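Local coordinates for methionine import ATP-binding protein metN 2 (Enterococcus faecalis, PDB 2QSW) that belongs to the ATP-binding subunits of ABC-type importers and is represented here by its C-terminal NIL domain, an ACT-like fold that probably has a regulatory role, at residues A[31-36]-A[91-96]; A[26-31]-A[69-74]; A[47-52]-A[78-83]. All blocks are in the same frame, centred on the assembly; numbering follows the deposited sequence.

Contact 1 of 3, residues A[31-36]-A[91-96]. With ZN (zinc ion), chain B.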
ATOM      1  N   HIS A  31       9.138   9.622  11.139  1.00 13.21           N
ATOM      2  CA  HIS A  31       8.905  10.973  11.677  1.00 13.67           C
ATOM      3  C   HIS A  31       9.376  11.087  13.126  1.00 14.69           C
ATOM      4  O   HIS A  31       9.181  12.128  13.756  1.00 15.75           O
ATOM      5  CB  HIS A  31       7.417  11.336  11.612  1.00 14.14           C
ATOM      6  CG  HIS A  31       6.813  11.201  10.249  1.00 15.01           C
ATOM      7  ND1 HIS A  31       6.173  10.042   9.790  1.00 13.27           N
ATOM      8  CD2 HIS A  31       6.742  12.110   9.251  1.00 14.00           C
ATOM      9  CE1 HIS A  31       5.749  10.270   8.558  1.00 13.18           C
ATOM     10  NE2 HIS A  31       6.083  11.510   8.204  1.00 15.09           N
ATOM     11  N   GLY A  32       9.998  10.048  13.653  1.00 14.21           N
ATOM     12  CA  GLY A  32      10.467   9.995  15.038  1.00 14.47           C
ATOM     13  C   GLY A  32       9.510   9.328  15.985  1.00 15.29           C
ATOM     14  O   GLY A  32       9.868   9.098  17.150  1.00 16.52           O
ATOM     15  N   GLU A  33       8.288   9.039  15.496  1.00 14.35           N
ATOM     16  CA  GLU A  33       7.308   8.333  16.292  1.00 14.47           C
ATOM     17  C   GLU A  33       7.359   6.808  16.167  1.00 15.03           C
ATOM     18  O   GLU A  33       6.681   6.083  16.909  1.00 15.68           O
ATOM     19  CB  GLU A  33       5.892   8.836  15.980  1.00 13.98           C
ATOM     20  CG  GLU A  33       5.153   8.180  14.825  1.00 13.15           C
ATOM     21  CD  GLU A  33       5.650   8.486  13.401  1.00 12.81           C
ATOM     22  OE1 GLU A  33       6.839   8.861  13.176  1.00 14.65           O
ATOM     23  OE2 GLU A  33       4.865   8.276  12.424  1.00 14.37           O
ATOM     24  N   GLN A  34       8.178   6.329  15.235  1.00 14.83           N
ATOM     25  CA  GLN A  34       8.278   4.883  14.993  1.00 14.39           C
ATOM     26  C   GLN A  34       8.707   4.100  16.225  1.00 14.26           C
ATOM     27  O   GLN A  34       9.379   4.626  17.127  1.00 14.61           O
ATOM     28  CB  GLN A  34       9.240   4.595  13.838  1.00 13.57           C
ATOM     29  CG  GLN A  34      10.674   5.034  14.135  1.00 13.73           C
ATOM     30  CD  GLN A  34      11.007   6.466  13.632  1.00 12.63           C
ATOM     31  OE1 GLN A  34      10.131   7.249  13.297  1.00 14.54           O
ATOM     32  NE2 GLN A  34      12.322   6.789  13.588  1.00 16.24           N
ATOM     33  N   ALA A  35       8.338   2.824  16.242  1.00 14.35           N
ATOM     34  CA  ALA A  35       8.694   1.914  17.302  1.00 15.55           C
ATOM     35  C   ALA A  35      10.203   1.975  17.570  1.00 16.51           C
ATOM     36  O   ALA A  35      11.019   2.019  16.629  1.00 17.85           O
ATOM     37  CB  ALA A  35       8.275   0.466  16.934  1.00 16.14           C
ATOM     38  N   LYS A  36      10.566   1.967  18.845  1.00 18.17           N
ATOM     39  CA  LYS A  36      11.983   2.027  19.265  1.00 19.28           C
ATOM     40  C   LYS A  36      12.528   0.616  19.367  1.00 19.32           C
ATOM     41  O   LYS A  36      12.714   0.033  20.448  1.00 20.90           O
ATOM     42  CB  LYS A  36      12.092   2.815  20.543  1.00 20.14           C
ATOM     43  CG  LYS A  36      11.835   4.268  20.280  1.00 20.83           C
ATOM     44  CD  LYS A  36      11.734   5.059  21.614  1.00 23.74           C
ATOM     45  CE  LYS A  36      11.068   6.427  21.423  1.00 26.61           C
ATOM     46  NZ  LYS A  36      11.804   7.304  20.487  1.00 32.87           N
ATOM     47  N   ARG A  91       4.409   1.989  13.327  1.00 13.65           N
ATOM     48  CA  ARG A  91       4.391   3.455  13.181  1.00 13.43           C
ATOM     49  C   ARG A  91       5.430   3.935  12.180  1.00 13.09           C
ATOM     50  O   ARG A  91       5.971   5.040  12.274  1.00 14.71           O
ATOM     51  CB  ARG A  91       4.440   4.147  14.552  1.00 14.05           C
ATOM     52  CG  ARG A  91       3.342   3.616  15.525  1.00 14.53           C
ATOM     53  CD  ARG A  91       3.513   3.952  17.004  1.00 14.92           C
ATOM     54  NE  ARG A  91       3.390   5.394  17.208  1.00 16.84           N
ATOM     55  CZ  ARG A  91       3.673   6.044  18.338  1.00 17.88           C
ATOM     56  NH1 ARG A  91       4.139   5.408  19.393  1.00 18.23           N
ATOM     57  NH2 ARG A  91       3.537   7.373  18.369  1.00 18.02           N
ATOM     58  N   VAL A  92       5.671   3.092  11.170  1.00 13.21           N
ATOM     59  CA  VAL A  92       6.416   3.442  10.004  1.00 12.91           C
ATOM     60  C   VAL A  92       5.438   3.435   8.809  1.00 13.40           C
ATOM     61  O   VAL A  92       5.062   2.373   8.301  1.00 13.26           O
ATOM     62  CB  VAL A  92       7.608   2.421   9.734  1.00 13.83           C
ATOM     63  CG1 VAL A  92       8.302   2.800   8.448  1.00 12.61           C
ATOM     64  CG2 VAL A  92       8.575   2.348  10.906  1.00 13.27           C
ATOM     65  N   GLU A  93       5.051   4.612   8.357  1.00 12.84           N
ATOM     66  CA  GLU A  93       4.139   4.727   7.205  1.00 13.44           C
ATOM     67  C   GLU A  93       4.818   4.128   5.971  1.00 13.48           C
ATOM     68  O   GLU A  93       5.965   4.427   5.670  1.00 12.97           O
ATOM     69  CB  GLU A  93       3.764   6.154   6.925  1.00 13.43           C
ATOM     70  CG  GLU A  93       2.900   6.809   7.984  1.00 14.00           C
ATOM     71  CD  GLU A  93       3.681   7.604   9.032  1.00 15.67           C
ATOM     72  OE1 GLU A  93       4.883   7.305   9.248  1.00 16.58           O
ATOM     73  OE2 GLU A  93       3.103   8.535   9.612  1.00 15.16           O
ATOM     74  N   THR A  94       4.117   3.239   5.280  1.00 13.43           N
ATOM     75  CA  THR A  94       4.712   2.433   4.235  1.00 14.03           C
ATOM     76  C   THR A  94       3.729   2.335   3.089  1.00 14.42           C
ATOM     77  O   THR A  94       2.543   2.098   3.291  1.00 15.09           O
ATOM     78  CB  THR A  94       5.058   1.040   4.784  1.00 13.77           C
ATOM     79  OG1 THR A  94       5.930   1.156   5.927  1.00 13.72           O
ATOM     80  CG2 THR A  94       5.761   0.186   3.718  1.00 13.40           C
ATOM     81  N   GLU A  95       4.232   2.512   1.889  1.00 15.01           N
ATOM     82  CA  GLU A  95       3.431   2.221   0.726  1.00 17.78           C
ATOM     83  C   GLU A  95       4.208   1.701  -0.466  1.00 16.37           C
ATOM     84  O   GLU A  95       5.358   2.039  -0.679  1.00 15.44           O
ATOM     85  CB  GLU A  95       2.592   3.385   0.360  1.00 19.61           C
ATOM     86  CG  GLU A  95       3.300   4.558  -0.135  1.00 19.34           C
ATOM     87  CD  GLU A  95       2.287   5.626  -0.697  1.00 23.60           C
ATOM     88  OE1 GLU A  95       1.235   5.844  -0.070  1.00 26.93           O
ATOM     89  OE2 GLU A  95       2.517   6.244  -1.771  1.00 27.91           O
ATOM     90  N   VAL A  96       3.529   0.836  -1.214  1.00 14.53           N
ATOM     91  CA  VAL A  96       4.095   0.190  -2.376  1.00 13.99           C
ATOM     92  C   VAL A  96       4.126   1.223  -3.489  1.00 14.20           C
ATOM     93  O   VAL A  96       3.095   1.738  -3.897  1.00 14.55           O
ATOM     94  CB  VAL A  96       3.231  -1.043  -2.806  1.00 14.23           C
ATOM     95  CG1 VAL A  96       3.765  -1.625  -4.092  1.00 14.61           C
ATOM     96  CG2 VAL A  96       3.221  -2.074  -1.702  1.00 16.31           C
TER
HETATM   97 ZN    ZN B 201       5.697   8.391  10.676  1.00 14.58          ZN
HETATM   98  O   HOH W   1       7.267   6.983  10.913  1.00 13.46           O
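H31, E33 and E93 meet at a zinc ion that joins the two segments. H31 binds it through ND1 at 1.9 Å. E33 brings OE2 to 1.9 Å from the zinc, and E93 brings OE1 to 2.0 Å. Water 1 is the fourth ligand, and the set is roughly tetrahedral. E93 OE1 lies near the plane of the H31 ring, at its ND1 edge. The carboxylate of E93 is turned 73° from that ring. The two carboxylates are 63° apart. Their close oxygens would repel if alone; the metal charge probably offsets this. E33 folds back to the site: CG sits between its backbone N and carbonyl carbon (chi1 87°), and the chain bends again at chi2.

Hydrogen bonds hold the water and the loop. Water 1 lies 2.7 Å from R91 O and probably donates to it, which would tie the metal-bound water to the residue at the helix end. H31 N gives a weak bond to E33 OE1. G32 N donates to Q34 OE1 at 2.8 Å, tilted from the carbonyl plane. The amide of Q34 turns away from 91-96, and its NE2 bonds to A65 O.

Packing completes the contact. The guanidinium of R91 lays one face over E33 O, which sits over its centre, with R91 CZ 3.3 Å from that oxygen. Q34 CB touches V92 CG2 at 3.8 Å.

R91 has positive phi and is the C-prime residue of a Schellman motif ending helix 77-89. The arrangement is a three-residue His-Glu-Glu zinc site with a water ligand. It closes the loop after strand 24-31 onto strand 93-96, outermost in the sheet of this chain, in this ACT-like domain.

Contact 2 of 3, residues A[26-31]-A[69-74]; sequences VRLLFH and LYIQLL. With ZN (zinc ion), chain B.
Two neighbouring antiparallel strands of the domain's sheet, 24-31 and 64-74, make this contact. V26 and I71 form a hydrogen-bonded pair, as do L28 and L69. V26 N donates to I71 O at 2.9 Å, and I71 N returns a bond to V26 O at 3.0 Å. L28 N reaches L69 O at 2.8 Å, and L69 N reaches L28 O at 2.9 Å. R27 and Y70 lie between them as a non-hydrogen-bonded pair. The segment axes run at 143°, so the strands are clearly twisted.

V26, L28, L69 and I71 share one face of the sheet. V26 CG2 presses on I71 CG1 at 3.4 Å, a tight carbon pair. I71 CG1 stands between its own backbone N and carbonyl carbon (chi1 67°), which turns it toward both V26 and L28. L28 CD1 meets I71 CG1 at 3.7 Å, the two side chains crossing at about a right angle. L73 CD1 also touches V26 CG2. In this βαββαβ fold the face is covered by helix 77-89, whose I84 packs on V26 and L87 on L28. At the far end, L69 CB sits at the edge of the F30 ring.

R27 and Y70 project to the other face. Their side chains run alongside and point the same way. R27 CG lies over one face of the tyrosine ring, offset toward the rim, in a CH-pi contact of 3.9 Å to the centroid. The guanidinium is nearly perpendicular to that ring, with planes 84° apart. Water 2 lies in plane at the edges of both groups and hydrogen-bonds R27 NH1 and Y70 OH, the latter at 2.6 Å. R27 NH2 instead bonds to E100 OE2 and N99 O of the second subunit.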
ATOM      1  N   VAL A  26       8.838  -0.582  -1.630  1.00 12.82           N
ATOM      2  CA  VAL A  26       8.043   0.196  -0.694  1.00 13.30           C
ATOM      3  C   VAL A  26       8.817   1.411  -0.231  1.00 13.50           C
ATOM      4  O   VAL A  26      10.055   1.361  -0.111  1.00 13.92           O
ATOM      5  CB  VAL A  26       7.559  -0.626   0.535  1.00 13.65           C
ATOM      6  CG1 VAL A  26       6.472  -1.644   0.161  1.00 15.22           C
ATOM      7  CG2 VAL A  26       8.704  -1.344   1.231  1.00 14.67           C
ATOM      8  N   ARG A  27       8.096   2.478   0.047  1.00 13.25           N
ATOM      9  CA  ARG A  27       8.651   3.675   0.654  1.00 14.55           C
ATOM     10  C   ARG A  27       8.227   3.693   2.110  1.00 13.51           C
ATOM     11  O   ARG A  27       7.048   3.578   2.397  1.00 13.64           O
ATOM     12  CB  ARG A  27       8.166   4.924  -0.067  1.00 14.65           C
ATOM     13  CG  ARG A  27       8.686   6.237   0.515  1.00 16.61           C
ATOM     14  CD  ARG A  27       7.975   7.423  -0.108  1.00 22.08           C
ATOM     15  NE  ARG A  27       6.593   7.431   0.387  1.00 27.45           N
ATOM     16  CZ  ARG A  27       5.497   7.779  -0.300  1.00 31.25           C
ATOM     17  NH1 ARG A  27       5.539   8.219  -1.556  1.00 33.06           N
ATOM     18  NH2 ARG A  27       4.320   7.708   0.315  1.00 31.61           N
ATOM     19  N   LEU A  28       9.208   3.817   3.013  1.00 13.13           N
ATOM     20  CA  LEU A  28       9.036   3.858   4.457  1.00 13.53           C
ATOM     21  C   LEU A  28       9.313   5.306   4.864  1.00 13.79           C
ATOM     22  O   LEU A  28      10.343   5.860   4.476  1.00 14.00           O
ATOM     23  CB  LEU A  28      10.061   2.954   5.173  1.00 12.67           C
ATOM     24  CG  LEU A  28       9.816   1.427   5.241  1.00 13.83           C
ATOM     25  CD1 LEU A  28       9.779   0.751   3.850  1.00 15.23           C
ATOM     26  CD2 LEU A  28      10.898   0.779   6.117  1.00 15.66           C
ATOM     27  N   LEU A  29       8.434   5.862   5.707  1.00 13.77           N
ATOM     28  CA  LEU A  29       8.626   7.212   6.292  1.00 14.09           C
ATOM     29  C   LEU A  29       8.839   7.127   7.789  1.00 13.38           C
ATOM     30  O   LEU A  29       8.160   6.330   8.483  1.00 13.35           O
ATOM     31  CB  LEU A  29       7.380   8.085   6.039  1.00 14.05           C
ATOM     32  CG  LEU A  29       7.018   8.309   4.582  1.00 16.29           C
ATOM     33  CD1 LEU A  29       5.752   9.236   4.436  1.00 17.59           C
ATOM     34  CD2 LEU A  29       8.228   8.790   3.763  1.00 18.56           C
ATOM     35  N   PHE A  30       9.803   7.927   8.288  1.00 12.52           N
ATOM     36  CA  PHE A  30      10.186   7.965   9.705  1.00 13.22           C
ATOM     37  C   PHE A  30      10.006   9.400  10.148  1.00 12.90           C
ATOM     38  O   PHE A  30      10.557  10.296   9.533  1.00 13.92           O
ATOM     39  CB  PHE A  30      11.655   7.550   9.888  1.00 13.98           C
ATOM     40  CG  PHE A  30      11.926   6.136   9.427  1.00 13.62           C
ATOM     41  CD1 PHE A  30      11.722   5.057  10.274  1.00 14.78           C
ATOM     42  CD2 PHE A  30      12.272   5.894   8.124  1.00 15.50           C
ATOM     43  CE1 PHE A  30      11.936   3.743   9.845  1.00 16.45           C
ATOM     44  CE2 PHE A  30      12.517   4.581   7.700  1.00 14.87           C
ATOM     45  CZ  PHE A  30      12.341   3.530   8.538  1.00 16.76           C
ATOM     46  N   HIS A  31       9.138   9.622  11.139  1.00 13.21           N
ATOM     47  CA  HIS A  31       8.905  10.973  11.677  1.00 13.67           C
ATOM     48  C   HIS A  31       9.376  11.087  13.126  1.00 14.69           C
ATOM     49  O   HIS A  31       9.181  12.128  13.756  1.00 15.75           O
ATOM     50  CB  HIS A  31       7.417  11.336  11.612  1.00 14.14           C
ATOM     51  CG  HIS A  31       6.813  11.201  10.249  1.00 15.01           C
ATOM     52  ND1 HIS A  31       6.173  10.042   9.790  1.00 13.27           N
ATOM     53  CD2 HIS A  31       6.742  12.110   9.251  1.00 14.00           C
ATOM     54  CE1 HIS A  31       5.749  10.270   8.558  1.00 13.18           C
ATOM     55  NE2 HIS A  31       6.083  11.510   8.204  1.00 15.09           N
ATOM     56  N   LEU A  69      13.038   5.897   3.302  1.00 15.00           N
ATOM     57  CA  LEU A  69      13.830   4.792   2.802  0.50 15.33           C
ATOM     58  C   LEU A  69      12.991   4.063   1.769  1.00 15.02           C
ATOM     59  O   LEU A  69      11.852   3.735   2.061  1.00 15.43           O
ATOM     60  CB  LEU A  69      14.147   3.870   3.964  0.50 15.91           C
ATOM     61  CG  LEU A  69      15.250   2.843   3.832  0.50 16.51           C
ATOM     62  CD1 LEU A  69      16.629   3.479   3.577  0.50 18.31           C
ATOM     63  CD2 LEU A  69      15.222   1.997   5.120  0.50 16.20           C
ATOM     64  N   TYR A  70      13.548   3.827   0.587  1.00 14.46           N
ATOM     65  CA  TYR A  70      12.909   2.984  -0.425  1.00 13.97           C
ATOM     66  C   TYR A  70      13.647   1.630  -0.417  1.00 15.03           C
ATOM     67  O   TYR A  70      14.883   1.558  -0.545  1.00 15.37           O
ATOM     68  CB  TYR A  70      13.036   3.604  -1.794  1.00 14.67           C
ATOM     69  CG  TYR A  70      12.254   4.865  -1.989  1.00 15.81           C
ATOM     70  CD1 TYR A  70      11.037   4.847  -2.644  1.00 16.58           C
ATOM     71  CD2 TYR A  70      12.742   6.088  -1.536  1.00 16.03           C
ATOM     72  CE1 TYR A  70      10.313   6.006  -2.840  1.00 17.10           C
ATOM     73  CE2 TYR A  70      12.039   7.269  -1.735  1.00 17.47           C
ATOM     74  CZ  TYR A  70      10.819   7.208  -2.396  1.00 17.31           C
ATOM     75  OH  TYR A  70      10.122   8.357  -2.601  1.00 21.59           O
ATOM     76  N   ILE A  71      12.902   0.574  -0.169  1.00 14.53           N
ATOM     77  CA  ILE A  71      13.449  -0.746  -0.068  1.00 15.41           C
ATOM     78  C   ILE A  71      12.725  -1.736  -0.941  1.00 15.11           C
ATOM     79  O   ILE A  71      11.510  -1.604  -1.195  1.00 14.77           O
ATOM     80  CB  ILE A  71      13.433  -1.256   1.386  1.00 16.03           C
ATOM     81  CG1 ILE A  71      12.053  -1.488   1.968  1.00 16.92           C
ATOM     82  CG2 ILE A  71      14.266  -0.386   2.308  1.00 16.08           C
ATOM     83  CD1 ILE A  71      12.125  -2.193   3.347  1.00 18.43           C
ATOM     84  N   GLN A  72      13.464  -2.696  -1.448  1.00 14.68           N
ATOM     85  CA  GLN A  72      12.885  -3.862  -2.099  1.00 14.40           C
ATOM     86  C   GLN A  72      12.711  -4.978  -1.062  1.00 13.83           C
ATOM     87  O   GLN A  72      13.670  -5.350  -0.390  1.00 14.23           O
ATOM     88  CB  GLN A  72      13.736  -4.356  -3.264  1.00 14.50           C
ATOM     89  CG  GLN A  72      13.164  -5.565  -3.954  1.00 13.83           C
ATOM     90  CD  GLN A  72      14.150  -6.153  -4.955  1.00 16.05           C
ATOM     91  OE1 GLN A  72      15.353  -6.258  -4.650  1.00 20.23           O
ATOM     92  NE2 GLN A  72      13.655  -6.576  -6.134  1.00 16.87           N
ATOM     93  N   LEU A  73      11.478  -5.463  -0.909  1.00 13.97           N
ATOM     94  CA  LEU A  73      11.189  -6.635  -0.113  1.00 13.46           C
ATOM     95  C   LEU A  73      11.069  -7.851  -1.007  1.00 13.71           C
ATOM     96  O   LEU A  73      10.306  -7.804  -1.973  1.00 13.65           O
ATOM     97  CB  LEU A  73       9.875  -6.478   0.659  1.00 13.95           C
ATOM     98  CG  LEU A  73       9.844  -5.356   1.693  1.00 13.85           C
ATOM     99  CD1 LEU A  73       8.446  -5.147   2.280  1.00 13.53           C
ATOM    100  CD2 LEU A  73      10.821  -5.681   2.809  1.00 16.60           C
ATOM    101  N   LEU A  74      11.774  -8.930  -0.671  1.00 14.00           N
ATOM    102  CA  LEU A  74      11.642 -10.212  -1.343  1.00 14.65           C
ATOM    103  C   LEU A  74      11.133 -11.265  -0.380  1.00 14.30           C
ATOM    104  O   LEU A  74      11.458 -11.266   0.805  1.00 15.66           O
ATOM    105  CB  LEU A  74      12.972 -10.680  -1.910  1.00 14.90           C
ATOM    106  CG  LEU A  74      13.591  -9.766  -2.945  1.00 16.72           C
ATOM    107  CD1 LEU A  74      14.976 -10.300  -3.251  1.00 16.86           C
ATOM    108  CD2 LEU A  74      12.801  -9.685  -4.246  1.00 19.62           C
TER
HETATM  109 ZN    ZN B 201       5.697   8.391  10.676  1.00 14.58          ZN
HETATM  110  O   HOH W   2       7.765   8.529  -3.718  1.00 37.53           O
HETATM  111  O   HOH W   1       7.267   6.983  10.913  1.00 13.46           O

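Contact 3 of 3, residues A[47-52]-A[78-83]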
ATOM      1  N   TYR A  47       9.034 -11.754   9.446  1.00 13.96           N
ATOM      2  CA  TYR A  47       8.267 -12.007   8.243  1.00 13.48           C
ATOM      3  C   TYR A  47       9.025 -12.804   7.184  1.00 13.36           C
ATOM      4  O   TYR A  47       8.468 -13.105   6.159  1.00 14.38           O
ATOM      5  CB  TYR A  47       7.721 -10.691   7.678  1.00 13.13           C
ATOM      6  CG  TYR A  47       6.816  -9.982   8.670  1.00 12.98           C
ATOM      7  CD1 TYR A  47       5.506 -10.380   8.843  1.00 13.69           C
ATOM      8  CD2 TYR A  47       7.288  -8.940   9.443  1.00 13.96           C
ATOM      9  CE1 TYR A  47       4.697  -9.771   9.752  1.00 15.51           C
ATOM     10  CE2 TYR A  47       6.500  -8.304  10.366  1.00 12.74           C
ATOM     11  CZ  TYR A  47       5.178  -8.709  10.506  1.00 14.64           C
ATOM     12  OH  TYR A  47       4.353  -8.072  11.414  1.00 15.89           O
ATOM     13  N   GLN A  48      10.293 -13.128   7.424  1.00 14.19           N
ATOM     14  CA  GLN A  48      11.083 -13.909   6.478  1.00 14.56           C
ATOM     15  C   GLN A  48      11.120 -13.239   5.135  1.00 15.22           C
ATOM     16  O   GLN A  48      10.857 -13.849   4.083  1.00 15.68           O
ATOM     17  CB  GLN A  48      10.570 -15.328   6.399  1.00 17.29           C
ATOM     18  CG  GLN A  48      10.666 -16.032   7.739  1.00 23.15           C
ATOM     19  CD  GLN A  48      12.111 -16.235   8.170  1.00 31.34           C
ATOM     20  OE1 GLN A  48      12.572 -15.722   9.231  1.00 35.97           O
ATOM     21  NE2 GLN A  48      12.861 -16.967   7.330  1.00 36.40           N
ATOM     22  N   VAL A  49      11.459 -11.957   5.182  1.00 13.76           N
ATOM     23  CA  VAL A  49      11.668 -11.173   3.990  1.00 13.43           C
ATOM     24  C   VAL A  49      13.098 -10.705   3.874  1.00 13.21           C
ATOM     25  O   VAL A  49      13.784 -10.521   4.888  1.00 13.50           O
ATOM     26  CB  VAL A  49      10.741  -9.950   3.929  1.00 13.48           C
ATOM     27  CG1 VAL A  49       9.278 -10.392   3.705  1.00 14.45           C
ATOM     28  CG2 VAL A  49      10.903  -9.028   5.150  1.00 13.01           C
ATOM     29  N   GLU A  50      13.561 -10.559   2.631  1.00 13.79           N
ATOM     30  CA  GLU A  50      14.844  -9.936   2.352  0.60 14.14           C
ATOM     31  C   GLU A  50      14.658  -8.456   2.064  1.00 13.85           C
ATOM     32  O   GLU A  50      13.554  -8.031   1.660  1.00 14.02           O
ATOM     33  CB  GLU A  50      15.535 -10.638   1.185  0.60 14.24           C
ATOM     34  CG  GLU A  50      15.566 -12.141   1.323  0.60 16.35           C
ATOM     35  CD  GLU A  50      16.363 -12.840   0.223  0.60 18.13           C
ATOM     36  OE1 GLU A  50      15.728 -13.442  -0.671  0.60 22.86           O
ATOM     37  OE2 GLU A  50      17.621 -12.796   0.275  0.60 22.51           O
ATOM     38  N   VAL A  51      15.707  -7.665   2.297  1.00 13.38           N
ATOM     39  CA  VAL A  51      15.658  -6.222   2.184  1.00 13.30           C
ATOM     40  C   VAL A  51      16.879  -5.696   1.445  1.00 14.49           C
ATOM     41  O   VAL A  51      18.033  -5.947   1.858  1.00 15.86           O
ATOM     42  CB  VAL A  51      15.607  -5.572   3.582  1.00 13.99           C
ATOM     43  CG1 VAL A  51      15.720  -4.062   3.477  1.00 15.40           C
ATOM     44  CG2 VAL A  51      14.340  -6.020   4.286  1.00 15.53           C
ATOM     45  N   SER A  52      16.624  -4.928   0.399  1.00 14.51           N
ATOM     46  CA  SER A  52      17.635  -4.188  -0.321  1.00 15.21           C
ATOM     47  C   SER A  52      17.280  -2.721  -0.269  1.00 15.75           C
ATOM     48  O   SER A  52      16.168  -2.362  -0.622  1.00 16.02           O
ATOM     49  CB  SER A  52      17.719  -4.613  -1.796  1.00 16.11           C
ATOM     50  OG  SER A  52      17.976  -5.997  -1.963  1.00 20.11           O
ATOM     51  N   GLN A  78       2.414 -13.322   0.634  1.00 16.29           N
ATOM     52  CA  GLN A  78       1.686 -13.097   1.869  0.50 16.23           C
ATOM     53  C   GLN A  78       2.608 -12.517   2.946  1.00 16.00           C
ATOM     54  O   GLN A  78       2.190 -11.683   3.794  1.00 15.46           O
ATOM     55  CB  GLN A  78       1.081 -14.420   2.347  0.50 17.40           C
ATOM     56  CG  GLN A  78       2.060 -15.569   2.636  0.50 19.89           C
ATOM     57  CD  GLN A  78       2.466 -16.456   1.436  0.50 22.62           C
ATOM     58  OE1 GLN A  78       2.181 -16.187   0.241  0.50 19.27           O
ATOM     59  NE2 GLN A  78       3.148 -17.544   1.774  0.50 26.09           N
ATOM     60  N   ASN A  79       3.859 -13.002   2.944  1.00 14.85           N
ATOM     61  CA  ASN A  79       4.829 -12.465   3.918  0.70 14.19           C
ATOM     62  C   ASN A  79       5.232 -11.037   3.640  1.00 14.14           C
ATOM     63  O   ASN A  79       5.411 -10.232   4.581  1.00 13.85           O
ATOM     64  CB  ASN A  79       6.049 -13.347   4.002  0.70 14.38           C
ATOM     65  CG  ASN A  79       5.762 -14.702   4.630  0.70 16.39           C
ATOM     66  OD1 ASN A  79       4.748 -14.906   5.310  0.70 18.84           O
ATOM     67  ND2 ASN A  79       6.659 -15.655   4.385  0.70 17.38           N
ATOM     68  N   ILE A  80       5.407 -10.698   2.379  1.00 12.97           N
ATOM     69  CA  ILE A  80       5.677  -9.309   2.023  1.00 13.18           C
ATOM     70  C   ILE A  80       4.508  -8.417   2.467  1.00 12.70           C
ATOM     71  O   ILE A  80       4.709  -7.385   3.070  1.00 12.34           O
ATOM     72  CB  ILE A  80       5.943  -9.141   0.491  1.00 12.68           C
ATOM     73  CG1 ILE A  80       7.220  -9.907   0.087  1.00 13.47           C
ATOM     74  CG2 ILE A  80       5.978  -7.638   0.083  1.00 13.94           C
ATOM     75  CD1 ILE A  80       7.476  -9.938  -1.409  1.00 15.27           C
ATOM     76  N   LEU A  81       3.288  -8.796   2.127  1.00 13.16           N
ATOM     77  CA  LEU A  81       2.116  -8.029   2.533  1.00 13.34           C
ATOM     78  C   LEU A  81       2.056  -7.829   4.056  1.00 12.17           C
ATOM     79  O   LEU A  81       1.792  -6.718   4.527  1.00 13.39           O
ATOM     80  CB  LEU A  81       0.827  -8.625   1.953  1.00 14.69           C
ATOM     81  CG  LEU A  81       0.738  -8.704   0.415  1.00 15.18           C
ATOM     82  CD1 LEU A  81      -0.576  -9.342   0.045  1.00 16.82           C
ATOM     83  CD2 LEU A  81       0.897  -7.321  -0.282  1.00 19.90           C
ATOM     84  N   ALA A  82       2.299  -8.898   4.791  1.00 12.98           N
ATOM     85  CA  ALA A  82       2.254  -8.872   6.254  1.00 12.70           C
ATOM     86  C   ALA A  82       3.366  -7.942   6.785  1.00 13.07           C
ATOM     87  O   ALA A  82       3.158  -7.223   7.770  1.00 13.57           O
ATOM     88  CB  ALA A  82       2.401 -10.263   6.814  1.00 14.09           C
ATOM     89  N   ALA A  83       4.551  -7.976   6.154  1.00 12.98           N
ATOM     90  CA  ALA A  83       5.684  -7.134   6.588  1.00 12.72           C
ATOM     91  C   ALA A  83       5.350  -5.658   6.391  1.00 12.79           C
ATOM     92  O   ALA A  83       5.657  -4.795   7.228  1.00 12.91           O
ATOM     93  CB  ALA A  83       6.959  -7.490   5.823  1.00 12.90           C
TER
HETATM   94  O   HOH W   3       8.907 -15.177   2.691  1.00 17.18           O
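Y47 lays its ring over the backbone of helix 77-89 at A83. A83 CA is over the centre of the ring, 3.8 Å from the centroid and 14° off the ring normal. This is a CH-pi contact with the flat side of the tyrosine. The CG of Y47 is anti to its carbonyl carbon (chi1 -60°), and chi2 of -79° turns the ring face to the helix. The same face also covers A82 O, with Y47 CE1 3.6 Å from A82 O. The methyl groups of two alanines complete the seat: A82 CB meets Y47 CD1 at 3.7 Å, and A83 CB meets Y47 CB at 3.8 Å. The small side chains of A82 and A83 probably let the ring come this near.

V49 packs one turn back along the helix. Its CG1 branch does the touching. V49 CG1 lies 4.2 Å from I80 CG1 and also approaches A83 CB and N79 O. Its side chain packs on L73 of strand 64-74 as well.

N79 points toward Y47, with N79 CB 3.3 Å from Y47 O. In one of two conformers N79 ND2 donates to water 3 at 2.9 Å, and that water donates to Q48 O; the link is therefore doubtful. Q48 has positive phi, where the chain leaves helix 39-47.

The contact sets the C-terminal end of helix 39-47, and the turn into strand 50-61, against helix 77-89. Such side-by-side packing of the two helices on one face of the sheet is characteristic of the ferredoxin-like βαββαβ fold of ACT-type domains.

In the fold
The three contacts build one domain around a sheet ordered 50-61, 64-74, 24-31, 93-96. Contacts 1 and 2 lie with centres 9 Å apart and share H31 and water 1, which probably also donates to L29 O. The L29 N to E93 O pair, 2.9 Å, is a probable hydrogen bond joining strands 24-31 and 93-96. E95 OE2 makes a 3.1 Å salt bridge with R27 NH2, beside a second zinc held by E95 and E100 of both subunits. Contact 3 meets contact 2 through Q72 N and S52 O, 2.8 Å apart. It stays clear of contact 1, with nearest atoms about 6 Å apart. Its Y47 side chain lies about 5 Å from a further zinc ion.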